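Local coordinates for protein dTDP-4-amino-4,6-dideoxyglucose formyltransferase (PDB 5VYQ) that probably transfers a formyl group from a reduced folate cofactor to the sugar amino group of dTDP-4-amino-4,6-dideoxyglucose, at residues L78-H83 and D175-G180; I24-D29 and A35-L40. One frame throughout, in Å; residues are numbered along the deposited sequence. Where two conformers were deposited one is given.

From the N terminus, strand 24-28 turns into helix 31-43, which folds back so that contact 2 closes a loop of only five residues. Contact 1 opens later, on strand 78-82, and closes 91 residues further on at the C-terminal end of helix 155-179. The two follow each other in series and neither crosses the other. Strands 24-28 and 78-82 are parallel neighbours, joined by backbone bonds such as L80 N to L25 O. F82 packs on both I26 and L40 of contact 2. Together the contacts place helices 31-43 and 155-179 side by side on the same face of the six-stranded sheet.

Contact 1. Residues L78-H83 and D175-G180; sequences LVLSFH and DAIRDG. With 0FX (dTDP-4-amino-4,6-dideoxyglucose), chain D.
Strand 78-82 runs beneath the end of helix 155-179 at 132° to it, their axes 9.9 Å apart, and the backbones come nearest at L78 and R178, whose CA atoms are 7.5 Å apart. With CG anti to the backbone N (chi1 170°), the branch of L78 swings toward the helix, where CD2 rests 3.7 Å from the carbonyl oxygen of I177 and also meets R178 CA. That carbonyl is itself held by a hydrogen bond from R97, on the next strand. Two residues along, the same face of the strand presents L80, and its CD2 lies 4.0 Å from I177 CG2, the two side chains crossing at a slant. I177 CG2 therefore sits over both leucines, while R178 turns its CB away from the strand, and its guanidinium lies among the acidic residues of the helix end. There it grips D179 side-on, with NE 2.9 Å from OD1 and NH2 2.9 Å from OD2. NE comes to OD1 from above the carboxylate plane, whereas NH2 meets OD2 on its syn side, tilted out of that plane, in a nearly straight bond (172°). D175 OD1 joins by charge alone, lying well out of the guanidinium plane, and is also paired with R43. Beyond the strand the contacts turn from apolar to polar: H83 ND1 donates a hydrogen bond to phosphate oxygen O3P of the nucleotide sugar at 2.8 Å, at the ring edge. E166, from helix 155-179, bonds H83 NE2, and S81 touches the folate. Such packing of a parallel strand under a helix, with ligands bound beyond the strand's C-terminal end, is characteristic of the Rossmann-like domain of formyltransferases.

Contact 2. Residues I24-D29 and A35-L40; sequences ILILTD and ALAVDL
I26 of strand 24-28 and A37 of helix 31-43 mark the nearest approach of the two backbones, their CA atoms 7.0 Å apart, and the side chain of I26 carries the contact. Its CB points at the helix but is still 4.5 Å from A37 CB. From there the side chain forks. CG2, anti to the backbone N, comes up to A37 CB at 4.0 Å. The other arm starts with CG1, which remains further off, at 4.8 Å from the same methyl. Because chi2 is extended (-171°), the arm continues straight outward, and CD1 reaches the helix surface. At this tip two residues one helical turn apart are met together: A37 CB at 3.9 Å, and L40 CD1 at 4.3 Å. The alanine methyl thus faces both ends of the isoleucine fork at once, and L40 approaches the longer arm alone. T28, next on this face of the strand, also points toward the helix, though its CG2 stays 4.7 Å from A37 CB; its hydroxyl bonds to the carbonyl oxygen of F82. Neighbouring elements complete the packing: M47 flanks I26 from strand 47-50, while V170 and F174 of helix 155-179 pack on L40. The two segments supply the first strand and the helix of the β-α-β unit 24-28, 31-43, 47-50; V170 and F174 come from elsewhere in the fold. No hydrogen bond joins the two segments, and all three touching residues are buried and aliphatic. The helix is therefore seated on the sheet by dispersion and by the exclusion of water, and the close approach of the CA atoms is consistent with the single methyl of A37 at this point.

Contact 1. Residues L78-H83 and D175-G180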
loop_
_atom_site.group_PDB
_atom_site.type_symbol
_atom_site.label_atom_id
_atom_site.label_comp_id
_atom_site.label_asym_id
_atom_site.label_seq_id
_atom_site.Cartn_x
_atom_site.Cartn_y
_atom_site.Cartn_z
ATOM N N LEU A 78 9.348 12.731 -42.225
ATOM C CA LEU A 78 8.851 13.050 -40.869
ATOM C C LEU A 78 9.338 11.941 -39.929
ATOM O O LEU A 78 9.256 10.751 -40.257
ATOM C CB LEU A 78 7.334 13.068 -40.895
ATOM C CG LEU A 78 6.591 13.148 -39.553
ATOM C CD1 LEU A 78 6.950 14.451 -38.834
ATOM C CD2 LEU A 78 5.073 13.016 -39.695
ATOM N N VAL A 79 9.866 12.312 -38.780
ATOM C CA VAL A 79 10.267 11.329 -37.782
ATOM C C VAL A 79 9.423 11.594 -36.525
ATOM O O VAL A 79 9.400 12.701 -36.010
ATOM C CB VAL A 79 11.779 11.426 -37.463
ATOM C CG1 VAL A 79 12.181 10.416 -36.419
ATOM C CG2 VAL A 79 12.588 11.186 -38.718
ATOM N N LEU A 80 8.787 10.553 -36.028
ATOM C CA LEU A 80 8.040 10.644 -34.770
ATOM C C LEU A 80 8.703 9.883 -33.641
ATOM O O LEU A 80 9.097 8.732 -33.785
ATOM C CB LEU A 80 6.665 10.063 -34.998
ATOM C CG LEU A 80 5.851 10.638 -36.139
ATOM C CD1 LEU A 80 4.478 10.007 -36.235
ATOM C CD2 LEU A 80 5.728 12.148 -36.040
ATOM N N SER A 81 8.831 10.562 -32.505
ATOM C CA SER A 81 9.218 9.922 -31.246
ATOM C C SER A 81 7.946 9.558 -30.486
ATOM O O SER A 81 7.221 10.442 -29.996
ATOM C CB SER A 81 10.104 10.848 -30.420
ATOM O OG SER A 81 10.184 10.450 -29.042
ATOM N N PHE A 82 7.669 8.254 -30.426
ATOM C CA PHE A 82 6.606 7.699 -29.620
ATOM C C PHE A 82 7.284 7.129 -28.383
ATOM O O PHE A 82 7.440 5.921 -28.245
ATOM C CB PHE A 82 5.808 6.670 -30.428
ATOM C CG PHE A 82 4.704 7.227 -31.294
ATOM C CD1 PHE A 82 4.754 8.488 -31.821
ATOM C CD2 PHE A 82 3.604 6.445 -31.594
ATOM C CE1 PHE A 82 3.741 8.963 -32.642
ATOM C CE2 PHE A 82 2.569 6.918 -32.397
ATOM C CZ PHE A 82 2.659 8.171 -32.958
ATOM N N HIS A 83 7.730 8.035 -27.492
ATOM C CA HIS A 83 8.458 7.647 -26.314
ATOM C C HIS A 83 9.754 6.929 -26.678
ATOM O O HIS A 83 10.083 5.860 -26.127
ATOM C CB HIS A 83 7.686 6.721 -25.364
ATOM C CG HIS A 83 6.345 7.197 -24.874
ATOM N ND1 HIS A 83 5.835 6.738 -23.675
ATOM C CD2 HIS A 83 5.381 7.982 -25.417
ATOM C CE1 HIS A 83 4.619 7.230 -23.499
ATOM N NE2 HIS A 83 4.334 8.009 -24.527
ATOM N N ASP A 175 -3.639 13.403 -39.201
ATOM C CA ASP A 175 -3.526 13.995 -40.539
ATOM C C ASP A 175 -2.695 15.277 -40.519
ATOM O O ASP A 175 -1.869 15.491 -41.422
ATOM C CB ASP A 175 -4.895 14.300 -41.171
ATOM C CG ASP A 175 -5.719 13.071 -41.463
ATOM O OD1 ASP A 175 -5.251 11.929 -41.281
ATOM O OD2 ASP A 175 -6.883 13.274 -41.900
ATOM N N ALA A 176 -2.947 16.165 -39.555
ATOM C CA ALA A 176 -2.222 17.446 -39.492
ATOM C C ALA A 176 -0.733 17.216 -39.247
ATOM O O ALA A 176 0.136 17.923 -39.774
ATOM C CB ALA A 176 -2.797 18.367 -38.432
ATOM N N ILE A 177 -0.449 16.228 -38.404
ATOM C CA ILE A 177 0.914 15.884 -38.086
ATOM C C ILE A 177 1.634 15.388 -39.319
ATOM O O ILE A 177 2.737 15.838 -39.664
ATOM C CB ILE A 177 0.977 14.845 -36.966
ATOM C CG1 ILE A 177 0.505 15.450 -35.647
ATOM C CG2 ILE A 177 2.419 14.319 -36.747
ATOM C CD1 ILE A 177 0.049 14.430 -34.616
ATOM N N ARG A 178 0.981 14.462 -39.995
ATOM C CA ARG A 178 1.459 13.934 -41.263
ATOM C C ARG A 178 1.799 15.028 -42.269
ATOM O O ARG A 178 2.902 15.079 -42.838
ATOM C CB ARG A 178 0.430 12.934 -41.814
ATOM C CG ARG A 178 0.804 12.317 -43.161
ATOM C CD ARG A 178 -0.405 11.702 -43.862
ATOM N NE ARG A 178 -1.423 12.740 -44.125
ATOM C CZ ARG A 178 -2.739 12.547 -44.185
ATOM N NH1 ARG A 178 -3.259 11.342 -44.006
ATOM N NH2 ARG A 178 -3.542 13.574 -44.408
ATOM N N ASP A 179 0.862 15.949 -42.438
ATOM C CA ASP A 179 0.939 16.916 -43.510
ATOM C C ASP A 179 1.695 18.162 -43.109
ATOM O O ASP A 179 2.009 18.986 -43.952
ATOM C CB ASP A 179 -0.457 17.351 -43.895
ATOM C CG ASP A 179 -1.261 16.254 -44.582
ATOM O OD1 ASP A 179 -0.696 15.307 -45.162
ATOM O OD2 ASP A 179 -2.501 16.327 -44.507
ATOM N N GLY A 180 1.969 18.343 -41.834
ATOM C CA GLY A 180 2.606 19.580 -41.385
ATOM C C GLY A 180 1.708 20.791 -41.594
ATOM O O GLY A 180 2.207 21.904 -41.747
HETATM O O4P 0FX D . 6.296 6.699 -20.421
HETATM P P2 0FX D . 7.715 6.501 -20.830
HETATM O O3P 0FX D . 7.943 5.745 -22.121
HETATM O O1G 0FX D . 8.296 8.006 -20.769
HETATM C C1G 0FX D . 9.665 8.289 -20.541
HETATM C C2G 0FX D . 9.735 9.729 -20.016
HETATM O O2G 0FX D . 8.905 9.773 -18.847
HETATM C C3G 0FX D . 9.147 10.685 -21.067
HETATM O O3G 0FX D . 9.012 12.032 -20.549
HETATM C C4G 0FX D . 9.951 10.557 -22.354
HETATM N N4A 0FX D . 9.302 11.448 -23.345
HETATM C C5G 0FX D . 9.941 9.094 -22.799
HETATM C C6G 0FX D . 10.995 8.926 -23.891
HETATM O O5G 0FX D . 10.371 8.172 -21.781
HETATM O OPP 0FX D . 8.579 5.810 -19.660
HETATM P P 0FX D . 8.583 4.283 -19.136
HETATM O O1P 0FX D . 9.991 3.979 -18.796
HETATM O O2P 0FX D . 7.779 3.434 -20.088
HETATM O O5 0FX D . 7.741 4.328 -17.772
HETATM C C5 0FX D . 6.343 4.500 -17.769
HETATM C C4 0FX D . 5.890 4.837 -16.362
HETATM O O4 0FX D . 6.168 3.714 -15.528
HETATM C C3 0FX D . 6.611 5.984 -15.656
HETATM O O3 0FX D . 6.007 7.241 -15.983
HETATM C C2 0FX D . 6.470 5.700 -14.173
HETATM C C1 0FX D . 6.503 4.189 -14.218
HETATM N N11 0FX D . 7.828 3.660 -13.876
HETATM C C61 0FX D . 8.708 3.162 -14.769
HETATM C C51 0FX D . 9.925 2.646 -14.365
HETATM C C5A 0FX D . 10.896 2.140 -15.401
HETATM C C21 0FX D . 8.138 3.496 -12.528
HETATM O O21 0FX D . 7.270 3.926 -11.643
HETATM N N31 0FX D . 9.306 3.014 -12.101
HETATM C C41 0FX D . 10.180 2.536 -13.016
HETATM O O41 0FX D . 11.340 2.029 -12.555
#

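Contact 2. Residues I24-D29 and A35-L40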
loop_
_atom_site.group_PDB
_atom_site.type_symbol
_atom_site.label_atom_id
_atom_site.label_comp_id
_atom_site.label_asym_id
_atom_site.label_seq_id
_atom_site.Cartn_x
_atom_site.Cartn_y
_atom_site.Cartn_z
ATOM N N ILE A 24 7.169 8.150 -43.273
ATOM C CA ILE A 24 7.255 8.405 -41.842
ATOM C C ILE A 24 8.099 7.341 -41.159
ATOM O O ILE A 24 7.932 6.134 -41.422
ATOM C CB ILE A 24 5.853 8.462 -41.219
ATOM C CG1 ILE A 24 5.019 9.538 -41.928
ATOM C CG2 ILE A 24 5.922 8.693 -39.723
ATOM C CD1 ILE A 24 3.594 9.678 -41.449
ATOM N N LEU A 25 8.953 7.795 -40.248
ATOM C CA LEU A 25 9.616 6.882 -39.327
ATOM C C LEU A 25 9.086 7.123 -37.913
ATOM O O LEU A 25 9.070 8.276 -37.463
ATOM C CB LEU A 25 11.088 7.190 -39.352
ATOM C CG LEU A 25 11.953 6.456 -38.313
ATOM C CD1 LEU A 25 11.899 4.956 -38.573
ATOM C CD2 LEU A 25 13.390 6.973 -38.381
ATOM N N ILE A 26 8.689 6.064 -37.233
ATOM C CA ILE A 26 8.356 6.111 -35.801
ATOM C C ILE A 26 9.414 5.345 -35.028
ATOM O O ILE A 26 9.690 4.185 -35.341
ATOM C CB ILE A 26 6.982 5.554 -35.483
ATOM C CG1 ILE A 26 5.939 6.309 -36.326
ATOM C CG2 ILE A 26 6.709 5.703 -33.974
ATOM C CD1 ILE A 26 4.506 6.010 -35.949
ATOM N N LEU A 27 9.986 6.005 -34.039
ATOM C CA LEU A 27 10.911 5.419 -33.075
ATOM C C LEU A 27 10.127 5.342 -31.771
ATOM O O LEU A 27 9.582 6.339 -31.270
ATOM C CB LEU A 27 12.172 6.258 -32.944
ATOM C CG LEU A 27 13.028 6.047 -34.217
ATOM C CD1 LEU A 27 13.782 7.314 -34.521
ATOM C CD2 LEU A 27 13.904 4.850 -33.890
ATOM N N THR A 28 10.097 4.163 -31.168
ATOM C CA THR A 28 9.326 3.942 -29.943
ATOM C C THR A 28 9.959 2.875 -29.049
ATOM O O THR A 28 10.375 1.824 -29.530
ATOM C CB THR A 28 7.892 3.541 -30.318
ATOM O OG1 THR A 28 7.080 3.388 -29.152
ATOM C CG2 THR A 28 7.834 2.288 -31.175
ATOM N N ASP A 29 10.017 3.152 -27.756
ATOM C CA ASP A 29 10.594 2.251 -26.764
ATOM C C ASP A 29 9.595 1.852 -25.668
ATOM O O ASP A 29 9.993 1.362 -24.605
ATOM C CB ASP A 29 11.831 2.889 -26.132
ATOM C CG ASP A 29 12.998 2.948 -27.083
ATOM O OD1 ASP A 29 13.167 2.005 -27.873
ATOM O OD2 ASP A 29 13.753 3.946 -27.028
ATOM N N ALA A 35 2.149 -0.060 -29.694
ATOM C CA ALA A 35 0.853 -0.541 -30.178
ATOM C C ALA A 35 0.094 0.525 -30.938
ATOM O O ALA A 35 -0.570 0.259 -31.931
ATOM C CB ALA A 35 0.006 -1.076 -29.026
ATOM N N LEU A 36 0.180 1.769 -30.465
ATOM C CA LEU A 36 -0.425 2.870 -31.186
ATOM C C LEU A 36 0.237 3.088 -32.553
ATOM O O LEU A 36 -0.469 3.265 -33.556
ATOM C CB LEU A 36 -0.325 4.134 -30.323
ATOM C CG LEU A 36 -0.825 5.465 -30.864
ATOM C CD1 LEU A 36 -2.308 5.391 -31.186
ATOM C CD2 LEU A 36 -0.604 6.550 -29.836
ATOM N N ALA A 37 1.567 3.082 -32.595
ATOM C CA ALA A 37 2.331 3.142 -33.849
ATOM C C ALA A 37 1.844 2.051 -34.858
ATOM O O ALA A 37 1.605 2.351 -36.044
ATOM C CB ALA A 37 3.812 3.009 -33.580
ATOM N N VAL A 38 1.701 0.827 -34.376
ATOM C CA VAL A 38 1.232 -0.286 -35.216
ATOM C C VAL A 38 -0.155 0.008 -35.767
ATOM O O VAL A 38 -0.479 -0.211 -36.940
ATOM C CB VAL A 38 1.274 -1.622 -34.441
ATOM C CG1 VAL A 38 0.470 -2.721 -35.146
ATOM C CG2 VAL A 38 2.722 -2.012 -34.237
ATOM N N ASP A 39 -1.025 0.527 -34.925
ATOM C CA ASP A 39 -2.364 0.902 -35.378
ATOM C C ASP A 39 -2.316 1.990 -36.415
ATOM O O ASP A 39 -3.087 1.971 -37.375
ATOM C CB ASP A 39 -3.229 1.388 -34.227
ATOM C CG ASP A 39 -3.713 0.267 -33.375
ATOM O OD1 ASP A 39 -3.601 -0.898 -33.801
ATOM O OD2 ASP A 39 -4.224 0.576 -32.290
ATOM N N LEU A 40 -1.402 2.953 -36.253
ATOM C CA LEU A 40 -1.278 4.003 -37.257
ATOM C C LEU A 40 -0.789 3.474 -38.612
ATOM O O LEU A 40 -1.108 4.035 -39.678
ATOM C CB LEU A 40 -0.324 5.105 -36.819
ATOM C CG LEU A 40 -0.806 6.120 -35.799
ATOM C CD1 LEU A 40 0.358 7.075 -35.574
ATOM C CD2 LEU A 40 -1.983 6.931 -36.342
#